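Local coordinates for Alpha/beta hydrolase fold protein (Chitinophaga pinensis, PDB 4PW0) that is of unknown specific function but has an alpha/beta hydrolase fold and probably hydrolyses a substrate not yet identified, at residues Y18-N22 with G23-A27; T89-A92 with L93-I96; I68-N71 with K72-L76. All blocks are in the same frame, centred on the assembly; numbering follows the deposited sequence.

Contact 1. Residues Y18-N22 with G23-A27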
ATOM      1  N   TYR A  18      31.937  -7.677  14.194  1.00 25.63           N
ATOM      2  CA  TYR A  18      31.634  -8.152  15.518  1.00 26.04           C
ATOM      3  C   TYR A  18      31.864  -7.023  16.487  1.00 27.06           C
ATOM      4  O   TYR A  18      32.828  -6.223  16.347  1.00 30.76           O
ATOM      5  CB  TYR A  18      32.486  -9.374  15.909  1.00 27.74           C
ATOM      6  CG  TYR A  18      32.430 -10.505  14.927  1.00 27.00           C
ATOM      7  CD1 TYR A  18      31.382 -11.452  14.940  1.00 26.99           C
ATOM      8  CD2 TYR A  18      33.353 -10.577  13.911  1.00 29.15           C
ATOM      9  CE1 TYR A  18      31.335 -12.435  13.979  1.00 30.98           C
ATOM     10  CE2 TYR A  18      33.303 -11.560  12.943  1.00 31.02           C
ATOM     11  CZ  TYR A  18      32.290 -12.489  12.987  1.00 31.49           C
ATOM     12  OH  TYR A  18      32.251 -13.453  12.004  1.00 37.85           O
ATOM     13  N   ILE A  19      30.994  -6.947  17.482  1.00 25.90           N
ATOM     14  CA  ILE A  19      31.134  -5.974  18.567  1.00 26.20           C
ATOM     15  C   ILE A  19      30.790  -6.619  19.898  1.00 26.91           C
ATOM     16  O   ILE A  19      29.769  -7.312  20.024  1.00 26.12           O
ATOM     17  CB  ILE A  19      30.356  -4.664  18.342  1.00 27.33           C
ATOM     18  CG1 ILE A  19      30.686  -3.640  19.445  1.00 31.67           C
ATOM     19  CG2 ILE A  19      28.845  -4.898  18.271  1.00 26.57           C
ATOM     20  CD1 ILE A  19      30.213  -2.242  19.123  1.00 33.05           C
ATOM     21  N   GLU A  20      31.679  -6.435  20.884  1.00 27.90           N
ATOM     22  CA  GLU A  20      31.511  -7.019  22.203  0.50 28.51           C
ATOM     23  C   GLU A  20      30.796  -6.003  23.087  1.00 27.56           C
ATOM     24  O   GLU A  20      31.229  -4.833  23.182  1.00 32.13           O
ATOM     25  CB  GLU A  20      32.879  -7.397  22.785  0.50 31.83           C
ATOM     26  CG  GLU A  20      33.736  -8.309  21.892  0.50 37.43           C
ATOM     27  CD  GLU A  20      33.498  -9.793  22.130  0.50 38.47           C
ATOM     28  OE1 GLU A  20      32.980 -10.153  23.206  0.50 57.79           O
ATOM     29  OE2 GLU A  20      33.843 -10.615  21.252  0.50 42.32           O
ATOM     30  N   VAL A  21      29.694  -6.437  23.710  1.00 27.96           N
ATOM     31  CA  VAL A  21      28.798  -5.564  24.483  1.00 29.43           C
ATOM     32  C   VAL A  21      28.327  -6.307  25.738  1.00 30.18           C
ATOM     33  O   VAL A  21      27.667  -7.337  25.620  1.00 30.00           O
ATOM     34  CB  VAL A  21      27.514  -5.270  23.641  1.00 34.11           C
ATOM     35  CG1 VAL A  21      26.626  -4.283  24.356  1.00 40.28           C
ATOM     36  CG2 VAL A  21      27.854  -4.722  22.252  1.00 36.06           C
ATOM     37  N   ASN A  22      28.704  -5.863  26.938  1.00 33.38           N
ATOM     38  CA  ASN A  22      28.166  -6.478  28.160  0.60 35.57           C
ATOM     39  C   ASN A  22      28.315  -8.013  28.141  1.00 33.78           C
ATOM     40  O   ASN A  22      27.372  -8.751  28.497  1.00 33.80           O
ATOM     41  CB  ASN A  22      26.683  -6.061  28.318  0.60 44.09           C
ATOM     42  CG  ASN A  22      26.045  -6.534  29.618  0.60 53.67           C
ATOM     43  OD1 ASN A  22      26.703  -6.664  30.660  0.60 62.34           O
ATOM     44  ND2 ASN A  22      24.730  -6.773  29.564  0.60 46.86           N
ATOM     45  N   GLY A  23      29.478  -8.500  27.696  1.00 33.55           N
ATOM     46  CA  GLY A  23      29.775  -9.923  27.665  1.00 32.85           C
ATOM     47  C   GLY A  23      29.224 -10.738  26.482  1.00 29.86           C
ATOM     48  O   GLY A  23      29.324 -11.942  26.467  1.00 31.28           O
ATOM     49  N   THR A  24      28.619 -10.086  25.505  1.00 26.92           N
ATOM     50  CA  THR A  24      28.062 -10.775  24.336  1.00 26.79           C
ATOM     51  C   THR A  24      28.752 -10.230  23.070  1.00 23.48           C
ATOM     52  O   THR A  24      28.891  -8.992  22.903  1.00 27.09           O
ATOM     53  CB  THR A  24      26.533 -10.491  24.253  1.00 24.62           C
ATOM     54  OG1 THR A  24      25.879 -10.985  25.439  1.00 27.64           O
ATOM     55  CG2 THR A  24      25.927 -11.087  23.006  1.00 28.15           C
ATOM     56  N   ARG A  25      29.115 -11.137  22.168  1.00 25.07           N
ATOM     57  CA  ARG A  25      29.652 -10.778  20.856  0.60 24.30           C
ATOM     58  C   ARG A  25      28.479 -10.749  19.884  1.00 23.18           C
ATOM     59  O   ARG A  25      27.856 -11.782  19.668  1.00 26.99           O
ATOM     60  CB  ARG A  25      30.651 -11.828  20.356  0.60 28.03           C
ATOM     61  CG  ARG A  25      31.037 -11.702  18.879  0.60 34.63           C
ATOM     62  CD  ARG A  25      31.423 -13.019  18.171  0.60 37.54           C
ATOM     63  NE  ARG A  25      30.593 -14.182  18.531  0.60 44.36           N
ATOM     64  CZ  ARG A  25      30.546 -15.346  17.869  0.60 49.77           C
ATOM     65  NH1 ARG A  25      31.204 -15.535  16.716  0.60 42.26           N
ATOM     66  NH2 ARG A  25      29.762 -16.328  18.334  0.60 64.67           N
ATOM     67  N   TYR A  26      28.159  -9.572  19.356  1.00 23.20           N
ATOM     68  CA  TYR A  26      27.118  -9.408  18.317  1.00 20.66           C
ATOM     69  C   TYR A  26      27.748  -9.362  16.942  1.00 21.89           C
ATOM     70  O   TYR A  26      28.657  -8.548  16.699  1.00 23.59           O
ATOM     71  CB  TYR A  26      26.303  -8.151  18.559  1.00 21.05           C
ATOM     72  CG  TYR A  26      25.406  -8.211  19.768  1.00 19.85           C
ATOM     73  CD1 TYR A  26      24.097  -8.700  19.682  1.00 21.46           C
ATOM     74  CD2 TYR A  26      25.838  -7.755  20.996  1.00 24.04           C
ATOM     75  CE1 TYR A  26      23.286  -8.747  20.781  1.00 22.90           C
ATOM     76  CE2 TYR A  26      25.010  -7.788  22.117  1.00 23.32           C
ATOM     77  CZ  TYR A  26      23.721  -8.272  22.005  1.00 22.54           C
ATOM     78  OH  TYR A  26      22.875  -8.384  23.092  1.00 23.90           O
ATOM     79  N   ALA A  27      27.238 -10.217  16.050  1.00 20.39           N
ATOM     80  CA  ALA A  27      27.611 -10.236  14.663  1.00 20.92           C
ATOM     81  C   ALA A  27      26.646  -9.345  13.846  1.00 20.00           C
ATOM     82  O   ALA A  27      25.421  -9.379  14.033  1.00 20.25           O
ATOM     83  CB  ALA A  27      27.579 -11.662  14.118  1.00 21.64           C
TER
HETATM   84  O   HOH W   1      31.677 -12.837  24.057  1.00 52.16           O
HETATM   85  O   HOH W   2      25.021  -8.972  26.878  1.00 33.08           O
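Y18 turns CG beside its own backbone N (chi1 -53°), while R25, in the conformer described, swings CG anti to the backbone N (chi1 167°); together these torsions lay the tyrosine ring and the arginine chain side by side, pointing the same way. The firmest contact on this face is Y18 CE1 resting on A27 CB at 3.8 Å. Y18 CD1 also lies 3.6 Å from R25 CD, but E20 and R25 each take two positions and the outer arginine chain is doubtful. In the E20 position described, the bent chain brings OE2 to 3.5 Å from R25 CB, so the carboxylate meets the aliphatic root of the arginine and the charged groups do not touch. On the opposite face V21 crosses the ring of Y26 at about a right angle, its CG2 3.9 Å from CD2 of Y26, and T24 CG2 lies over one face of that ring, toward the rim.

The segments form a two-residue beta hairpin with a type I' turn through N22 and G23, both at positive phi. I19 with Y26 and V21 with T24 are its hydrogen-bonded pairs; I19 N reaches Y26 O at 2.9 Å. Beyond the turn a water joins N22 O to T24 OG1, and E94 of helix 85-98 accepts from N22 ND2 and bonds to Y26 OH.

The two faces thus differ in chemistry: Y18 meets A27 through carbon while E20 OE1 accepts from a water, whereas the I19, V21 and Y26 face packs against the helix and has its tyrosine hydroxyl satisfied there.

Contact 2. Residues T89-A92 with L93-I96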
ATOM      1  N   THR A  89      14.424  -7.179  22.802  1.00 18.44           N
ATOM      2  CA  THR A  89      14.422  -5.752  22.547  1.00 18.76           C
ATOM      3  C   THR A  89      15.525  -5.067  23.373  1.00 19.12           C
ATOM      4  O   THR A  89      16.249  -4.244  22.833  1.00 19.60           O
ATOM      5  CB  THR A  89      13.040  -5.135  22.861  1.00 19.28           C
ATOM      6  OG1 THR A  89      12.019  -5.813  22.110  1.00 18.58           O
ATOM      7  CG2 THR A  89      13.017  -3.675  22.505  1.00 20.37           C
ATOM      8  N   ALA A  90      15.637  -5.425  24.660  1.00 19.85           N
ATOM      9  CA  ALA A  90      16.703  -4.869  25.502  1.00 21.36           C
ATOM     10  C   ALA A  90      18.087  -5.216  24.961  1.00 20.37           C
ATOM     11  O   ALA A  90      19.001  -4.364  24.900  1.00 23.88           O
ATOM     12  CB  ALA A  90      16.560  -5.417  26.934  1.00 24.58           C
ATOM     13  N   ASP A  91      18.231  -6.458  24.491  1.00 19.26           N
ATOM     14  CA  ASP A  91      19.497  -6.903  23.914  1.00 19.63           C
ATOM     15  C   ASP A  91      19.828  -6.136  22.632  1.00 20.53           C
ATOM     16  O   ASP A  91      20.950  -5.652  22.412  1.00 21.75           O
ATOM     17  CB  ASP A  91      19.507  -8.401  23.651  1.00 21.81           C
ATOM     18  CG  ASP A  91      19.413  -9.252  24.943  1.00 21.89           C
ATOM     19  OD1 ASP A  91      19.759  -8.700  26.061  1.00 26.62           O
ATOM     20  OD2 ASP A  91      19.042 -10.452  24.862  1.00 21.43           O
ATOM     21  N   ALA A  92      18.833  -5.981  21.759  1.00 19.34           N
ATOM     22  CA  ALA A  92      19.066  -5.218  20.570  1.00 19.66           C
ATOM     23  C   ALA A  92      19.491  -3.787  20.863  1.00 20.46           C
ATOM     24  O   ALA A  92      20.346  -3.231  20.205  1.00 21.21           O
ATOM     25  CB  ALA A  92      17.829  -5.215  19.655  1.00 18.38           C
ATOM     26  N   LEU A  93      18.857  -3.177  21.851  1.00 20.10           N
ATOM     27  CA  LEU A  93      19.193  -1.824  22.223  1.00 21.50           C
ATOM     28  C   LEU A  93      20.623  -1.699  22.749  1.00 22.09           C
ATOM     29  O   LEU A  93      21.299  -0.729  22.418  1.00 24.92           O
ATOM     30  CB  LEU A  93      18.195  -1.314  23.263  1.00 22.34           C
ATOM     31  CG  LEU A  93      16.842  -0.862  22.715  1.00 23.60           C
ATOM     32  CD1 LEU A  93      15.830  -0.717  23.858  1.00 25.77           C
ATOM     33  CD2 LEU A  93      16.984   0.422  21.930  1.00 24.21           C
ATOM     34  N   GLU A  94      21.098  -2.688  23.505  1.00 22.51           N
ATOM     35  CA  GLU A  94      22.493  -2.620  23.997  0.70 24.15           C
ATOM     36  C   GLU A  94      23.451  -2.670  22.797  1.00 24.25           C
ATOM     37  O   GLU A  94      24.454  -1.964  22.749  1.00 25.70           O
ATOM     38  CB  GLU A  94      22.797  -3.679  25.080  0.70 27.76           C
ATOM     39  CG  GLU A  94      23.041  -5.113  24.633  0.70 26.35           C
ATOM     40  CD  GLU A  94      23.483  -6.086  25.722  0.70 27.05           C
ATOM     41  OE1 GLU A  94      23.585  -5.674  26.907  0.70 31.51           O
ATOM     42  OE2 GLU A  94      23.701  -7.281  25.391  0.70 23.53           O
ATOM     43  N   PHE A  95      23.122  -3.480  21.800  1.00 21.89           N
ATOM     44  CA  PHE A  95      23.909  -3.589  20.588  1.00 22.16           C
ATOM     45  C   PHE A  95      23.928  -2.295  19.808  1.00 24.00           C
ATOM     46  O   PHE A  95      24.997  -1.818  19.418  1.00 24.38           O
ATOM     47  CB  PHE A  95      23.377  -4.753  19.716  1.00 20.86           C
ATOM     48  CG  PHE A  95      23.799  -4.689  18.283  1.00 21.60           C
ATOM     49  CD1 PHE A  95      25.114  -4.889  17.899  1.00 23.39           C
ATOM     50  CD2 PHE A  95      22.859  -4.398  17.290  1.00 21.40           C
ATOM     51  CE1 PHE A  95      25.479  -4.786  16.577  1.00 23.35           C
ATOM     52  CE2 PHE A  95      23.229  -4.293  15.977  1.00 23.07           C
ATOM     53  CZ  PHE A  95      24.551  -4.468  15.613  1.00 21.27           C
ATOM     54  N   ILE A  96      22.756  -1.724  19.554  1.00 21.53           N
ATOM     55  CA  ILE A  96      22.644  -0.550  18.703  1.00 23.56           C
ATOM     56  C   ILE A  96      23.360   0.629  19.385  1.00 27.38           C
ATOM     57  O   ILE A  96      24.098   1.385  18.746  1.00 26.81           O
ATOM     58  CB  ILE A  96      21.167  -0.215  18.475  1.00 21.96           C
ATOM     59  CG1 ILE A  96      20.481  -1.334  17.671  1.00 22.11           C
ATOM     60  CG2 ILE A  96      21.036   1.116  17.779  1.00 26.31           C
ATOM     61  CD1 ILE A  96      18.965  -1.262  17.743  1.00 22.47           C
TER
HETATM   62  O   HOH W   3      21.835  -8.237  27.471  1.00 42.68           O
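This is one turn-to-turn contact within helix 85-98, the helix that follows strand 66-69 and packs against the sheet of the alpha/beta hydrolase fold. Four successive i to i+4 backbone bonds carry it, from L93 N to T89 O through to I96 N to A92 O, the last 2.9 Å long.

Side chains of the second turn lean back over carbonyls of the first. E94 CG occupies the position between its backbone N and carbonyl carbon (chi1 78°), which sets it 3.1 Å from D91 O and sends the extended chain toward the D91 carboxylate. I96 does otherwise: with CG1 beside the backbone N (chi1 -66°), CG1 comes to 3.2 Å from A92 O. L93 CG lies 3.4 Å from T89 O, and the ring of F95 has A92 O near its plane, at the edge.

In the E94 conformer described, one of two, D91 OD1 and E94 OE2 are 4.2 Å apart. A water lies between them and probably donates to D91 OD1 at 2.6 Å, more weakly to E94 OE2. K72 offers D91 a long, weak ion pair, while Y26 OH and N22 ND2 bond to the E94 carboxylate. Water and these polar neighbours would therefore be expected to ease the repulsion between two acidic groups on one side of the helix.

Contact 3. Residues I68-N71 with K72-L76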
ATOM      1  N   ILE A  68      22.120  -4.896   9.399  1.00 19.00           N
ATOM      2  CA  ILE A  68      21.545  -6.206   9.694  1.00 17.37           C
ATOM      3  C   ILE A  68      22.372  -6.830  10.787  1.00 17.37           C
ATOM      4  O   ILE A  68      23.616  -6.649  10.820  1.00 19.56           O
ATOM      5  CB  ILE A  68      21.420  -7.120   8.450  1.00 17.77           C
ATOM      6  CG1 ILE A  68      22.745  -7.233   7.656  1.00 18.65           C
ATOM      7  CG2 ILE A  68      20.278  -6.637   7.547  1.00 18.71           C
ATOM      8  CD1 ILE A  68      22.731  -8.298   6.585  1.00 20.78           C
ATOM      9  N   PHE A  69      21.743  -7.513  11.717  1.00 16.88           N
ATOM     10  CA  PHE A  69      22.439  -8.100  12.846  1.00 17.99           C
ATOM     11  C   PHE A  69      21.832  -9.381  13.320  1.00 18.04           C
ATOM     12  O   PHE A  69      20.620  -9.611  13.143  1.00 17.49           O
ATOM     13  CB  PHE A  69      22.555  -7.089  14.016  1.00 18.99           C
ATOM     14  CG  PHE A  69      21.287  -6.903  14.810  1.00 17.51           C
ATOM     15  CD1 PHE A  69      20.214  -6.161  14.297  1.00 17.39           C
ATOM     16  CD2 PHE A  69      21.170  -7.449  16.050  1.00 18.50           C
ATOM     17  CE1 PHE A  69      19.052  -6.017  15.039  1.00 18.02           C
ATOM     18  CE2 PHE A  69      20.021  -7.307  16.810  1.00 19.13           C
ATOM     19  CZ  PHE A  69      18.946  -6.585  16.296  1.00 18.66           C
ATOM     20  N   ASP A  70      22.636 -10.198  13.997  1.00 17.58           N
ATOM     21  CA  ASP A  70      22.152 -11.340  14.723  1.00 17.34           C
ATOM     22  C   ASP A  70      21.937 -10.937  16.172  1.00 18.70           C
ATOM     23  O   ASP A  70      22.881 -10.469  16.869  1.00 18.97           O
ATOM     24  CB  ASP A  70      23.089 -12.509  14.671  1.00 18.10           C
ATOM     25  CG  ASP A  70      23.133 -13.237  13.345  1.00 20.14           C
ATOM     26  OD1 ASP A  70      22.090 -13.341  12.662  1.00 19.30           O
ATOM     27  OD2 ASP A  70      24.260 -13.758  12.983  1.00 20.12           O
ATOM     28  N   ASN A  71      20.719 -11.052  16.660  1.00 17.68           N
ATOM     29  CA  ASN A  71      20.452 -10.794  18.062  1.00 18.02           C
ATOM     30  C   ASN A  71      21.167 -11.876  18.929  1.00 18.12           C
ATOM     31  O   ASN A  71      21.682 -12.864  18.420  1.00 18.47           O
ATOM     32  CB  ASN A  71      18.939 -10.704  18.276  1.00 18.09           C
ATOM     33  CG  ASN A  71      18.548  -9.761  19.410  1.00 18.58           C
ATOM     34  OD1 ASN A  71      19.276  -9.597  20.414  1.00 20.30           O
ATOM     35  ND2 ASN A  71      17.394  -9.089  19.254  1.00 18.58           N
ATOM     36  N   LYS A  72      21.153 -11.697  20.260  1.00 18.68           N
ATOM     37  CA  LYS A  72      21.927 -12.506  21.181  1.00 19.41           C
ATOM     38  C   LYS A  72      21.626 -13.987  20.953  1.00 19.41           C
ATOM     39  O   LYS A  72      20.471 -14.414  20.855  1.00 18.43           O
ATOM     40  CB  LYS A  72      21.567 -12.110  22.606  1.00 19.82           C
ATOM     41  CG  LYS A  72      22.352 -12.893  23.658  1.00 21.85           C
ATOM     42  CD  LYS A  72      21.963 -12.491  25.078  1.00 23.21           C
ATOM     43  CE  LYS A  72      22.461 -11.121  25.447  1.00 26.17           C
ATOM     44  NZ  LYS A  72      22.088 -10.837  26.882  1.00 29.29           N
ATOM     45  N   GLY A  73      22.689 -14.771  20.793  1.00 18.79           N
ATOM     46  CA  GLY A  73      22.605 -16.195  20.615  1.00 19.95           C
ATOM     47  C   GLY A  73      22.319 -16.717  19.220  1.00 19.13           C
ATOM     48  O   GLY A  73      22.385 -17.905  18.977  1.00 20.68           O
ATOM     49  N   VAL A  74      21.927 -15.823  18.335  1.00 18.42           N
ATOM     50  CA  VAL A  74      21.523 -16.224  16.977  1.00 18.09           C
ATOM     51  C   VAL A  74      22.751 -16.251  16.067  1.00 19.11           C
ATOM     52  O   VAL A  74      23.466 -15.269  15.976  1.00 19.88           O
ATOM     53  CB  VAL A  74      20.487 -15.230  16.424  1.00 17.39           C
ATOM     54  CG1 VAL A  74      20.072 -15.620  15.003  1.00 19.95           C
ATOM     55  CG2 VAL A  74      19.281 -15.203  17.320  1.00 19.41           C
ATOM     56  N   GLY A  75      22.970 -17.357  15.364  1.00 20.09           N
ATOM     57  CA  GLY A  75      24.018 -17.399  14.342  1.00 23.74           C
ATOM     58  C   GLY A  75      25.376 -17.143  14.980  1.00 22.32           C
ATOM     59  O   GLY A  75      25.680 -17.697  16.055  1.00 21.52           O
ATOM     60  N   LEU A  76      26.115 -16.234  14.359  1.00 20.65           N
ATOM     61  CA  LEU A  76      27.477 -15.900  14.850  1.00 21.81           C
ATOM     62  C   LEU A  76      27.474 -15.001  16.093  1.00 21.63           C
ATOM     63  O   LEU A  76      28.546 -14.740  16.665  1.00 25.77           O
ATOM     64  CB  LEU A  76      28.290 -15.265  13.732  1.00 24.23           C
ATOM     65  CG  LEU A  76      28.853 -16.254  12.726  1.00 27.73           C
ATOM     66  CD1 LEU A  76      29.227 -15.481  11.457  1.00 26.90           C
ATOM     67  CD2 LEU A  76      30.010 -17.077  13.318  1.00 29.57           C
TER
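D70 lays its side chain obliquely across V74, with CB only 3.1 Å from V74 O and OD1 3.8 Å from the methyl CG1. Its CG stands beside the backbone N (chi1 -74°), an orientation that carries OD2 past the V74 carbonyl toward the next peptides. There L76 N gives OD2 a weak bond of 3.4 Å, bent to 139° at the hydrogen; the same N-H also bonds to D192 OD1, and the carboxylates of D70 and D192 lie close together, which would probably raise the proton affinity of one of them.

After strand 66-69 the chain reverses through a type II beta turn from N71 to V74, with G73 at positive phi as the third residue. V74 N closes it on N71 O at 3.0 Å. V74 CB and CG2 also pack against that oxygen, CB at 3.3 Å.

N71 adds a side-chain bond at the start of the turn. Its OD1 receives K72 N at 2.8 Å, in the amide plane and on a lone pair, with the C=O...N angle at 104°. The amide nitrogen ND2 is held in turn by M88 O, so both ends of the N71 carboxamide are engaged, which should hold the amide in this rotation.

Contacts 1, 2 and 3 lie on one side of the chain's centre, with neighbouring centres 10 to 11 Å apart. Contact 1 meets contact 2 at E94: Y26 OH is 2.7 Å from E94 OE2, and N22 ND2 is 3.1 Å from E94 OE1, fastening the hairpin turn to the helix. Strands 24-31 and 66-69 are sheet neighbours, joining contacts 1 and 3 through A27 O and D70 N at 2.9 Å. Between contacts 2 and 3, F95 stacks on F69, and D91 OD1 faces K72 NZ at 3.3 Å. The N71 side chain lies near, without touching, the probable nucleophile elbow around S110, which brings contact 3 toward the presumed active site.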